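Local coordinates for putative glutathione-regulated potassium-efflux system protein KefB (Vibrio parahaemolyticus RIMD 2210633, PDB 3C85) that probably works as a potassium-efflux antiporter of the CPA2 family and is represented here by its Rossmann-like TrkA domain, which can bind AMP, at residues G147-E150 / S151-A155. Residues are numbered along the deposited sequence; the frame is centred on the assembly and turned at random.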
ATOM      1  N   GLY A 147      10.893 -12.563   9.397  1.00 20.38           N
ATOM      2  CA  GLY A 147      11.091 -13.942   8.964  1.00 21.71           C
ATOM      3  C   GLY A 147      11.500 -14.090   7.507  1.00 22.73           C
ATOM      4  O   GLY A 147      12.330 -14.946   7.181  1.00 24.54           O
ATOM      5  N   LEU A 148      10.923 -13.279   6.624  1.00 22.38           N
ATOM      6  CA  LEU A 148      11.347 -13.269   5.221  1.00 22.33           C
ATOM      7  C   LEU A 148      12.776 -12.813   5.054  1.00 22.92           C
ATOM      8  O   LEU A 148      13.519 -13.410   4.262  1.00 23.16           O
ATOM      9  CB  LEU A 148      10.391 -12.424   4.346  1.00 23.54           C
ATOM     10  CG  LEU A 148       9.035 -13.081   4.056  1.00 21.94           C
ATOM     11  CD1 LEU A 148       7.904 -12.064   3.748  1.00 21.09           C
ATOM     12  CD2 LEU A 148       9.109 -14.151   2.993  1.00 24.60           C
ATOM     13  N   LEU A 149      13.162 -11.744   5.763  1.00 22.40           N
ATOM     14  CA  LEU A 149      14.579 -11.333   5.792  1.00 21.96           C
ATOM     15  C   LEU A 149      15.494 -12.445   6.296  1.00 22.85           C
ATOM     16  O   LEU A 149      16.564 -12.753   5.688  1.00 21.83           O
ATOM     17  CB  LEU A 149      14.746 -10.044   6.601  1.00 21.83           C
ATOM     18  CG  LEU A 149      14.077  -8.815   5.976  1.00 21.92           C
ATOM     19  CD1 LEU A 149      14.232  -7.659   6.886  1.00 19.42           C
ATOM     20  CD2 LEU A 149      14.711  -8.512   4.656  1.00 24.12           C
ATOM     21  N   GLU A 150      15.098 -13.069   7.395  1.00 22.46           N
ATOM     22  CA  GLU A 150      15.900 -14.168   7.920  1.00 24.29           C
ATOM     23  C   GLU A 150      16.035 -15.295   6.871  1.00 25.13           C
ATOM     24  O   GLU A 150      17.070 -15.959   6.802  1.00 24.02           O
ATOM     25  CB  GLU A 150      15.254 -14.724   9.198  1.00 25.68           C
ATOM     26  CG  GLU A 150      15.380 -13.901  10.437  1.00 23.12           C
ATOM     27  CD  GLU A 150      14.604 -14.565  11.568  1.00 27.69           C
ATOM     28  OE1 GLU A 150      13.617 -15.267  11.257  1.00 27.10           O
ATOM     29  OE2 GLU A 150      14.963 -14.420  12.738  1.00 26.12           O
ATOM     30  N   SER A 151      14.985 -15.528   6.078  1.00 25.78           N
ATOM     31  CA  SER A 151      14.978 -16.645   5.134  1.00 28.51           C
ATOM     32  C   SER A 151      15.741 -16.306   3.875  1.00 29.04           C
ATOM     33  O   SER A 151      16.001 -17.171   3.072  1.00 31.36           O
ATOM     34  CB  SER A 151      13.542 -17.066   4.783  1.00 28.66           C
ATOM     35  OG  SER A 151      12.902 -17.623   5.918  1.00 31.97           O
ATOM     36  N   GLY A 152      16.124 -15.047   3.710  1.00 29.66           N
ATOM     37  CA  GLY A 152      16.955 -14.668   2.578  1.00 29.41           C
ATOM     38  C   GLY A 152      16.452 -13.644   1.587  1.00 29.36           C
ATOM     39  O   GLY A 152      17.087 -13.480   0.551  1.00 29.86           O
ATOM     40  N   VAL A 153      15.338 -12.944   1.853  1.00 28.19           N
ATOM     41  CA  VAL A 153      14.928 -11.896   0.884  1.00 27.72           C
ATOM     42  C   VAL A 153      15.808 -10.670   1.119  1.00 27.20           C
ATOM     43  O   VAL A 153      16.327 -10.494   2.236  1.00 27.18           O
ATOM     44  CB  VAL A 153      13.398 -11.509   0.923  1.00 28.05           C
ATOM     45  CG1 VAL A 153      12.455 -12.757   0.829  1.00 28.41           C
ATOM     46  CG2 VAL A 153      13.062 -10.637   2.092  1.00 26.60           C
ATOM     47  N   ASP A 154      15.978  -9.831   0.100  1.00 26.78           N
ATOM     48  CA  ASP A 154      16.800  -8.613   0.209  1.00 26.74           C
ATOM     49  C   ASP A 154      16.082  -7.390   0.816  1.00 26.84           C
ATOM     50  O   ASP A 154      16.712  -6.523   1.473  1.00 26.96           O
ATOM     51  CB  ASP A 154      17.377  -8.273  -1.155  1.00 27.57           C
ATOM     52  CG  ASP A 154      18.211  -9.430  -1.747  1.00 27.94           C
ATOM     53  OD1 ASP A 154      19.370  -9.578  -1.365  1.00 32.91           O
ATOM     54  OD2 ASP A 154      17.712 -10.211  -2.575  1.00 28.39           O
ATOM     55  N   ALA A 155      14.776  -7.297   0.597  1.00 25.52           N
ATOM     56  CA  ALA A 155      13.985  -6.184   1.112  1.00 24.42           C
ATOM     57  C   ALA A 155      12.594  -6.670   1.455  1.00 24.12           C
ATOM     58  O   ALA A 155      12.056  -7.475   0.740  1.00 24.31           O
ATOM     59  CB  ALA A 155      13.888  -5.064   0.077  1.00 24.41           C
TER
HETATM   60  O   HOH W   1      18.031 -11.324   4.158  1.00 28.37           O
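The peptide carbonyl of Leu149 takes the N-H of Gly152 over one face, 68° out of its plane, while that of Leu148 meets Val153 N closer to its plane. Together these bonds make the Schellman motif that ends helix 142-151 and turns the chain into strand 155-158, the outermost strand on that side of the parallel sheet within this chain. The outer bond, Val153 N to Leu148 O, is 3.1 Å long and almost straight at 174°; the inner one, Gly152 N to Leu149 O, is also 3.1 Å. Gly152 makes the turn with positive phi, in a conformation that calls for glycine because the preceding carbonyl is so close.

Val153 then folds back against the last helical turn. Its CG1 stands anti to the carbonyl carbon (chi1 -51°), which puts CG2 between the backbone N and the carbonyl carbon, where it touches Leu148 CB at 3.9 Å and Leu149 CD2 at 3.7 Å; the side chains of Leu149 and Val153 cross at about a right angle. Leu123 of helix 116-128 and Ile135 of strand 134-139 also pack on Val153. At the helix end, Ser151 OG hydrogen-bonds Gln120 and lies 3.0 Å from Gly147 O. Across the turn, one water donates to both Leu149 O, at 2.6 Å, and Val153 O, at 2.7 Å.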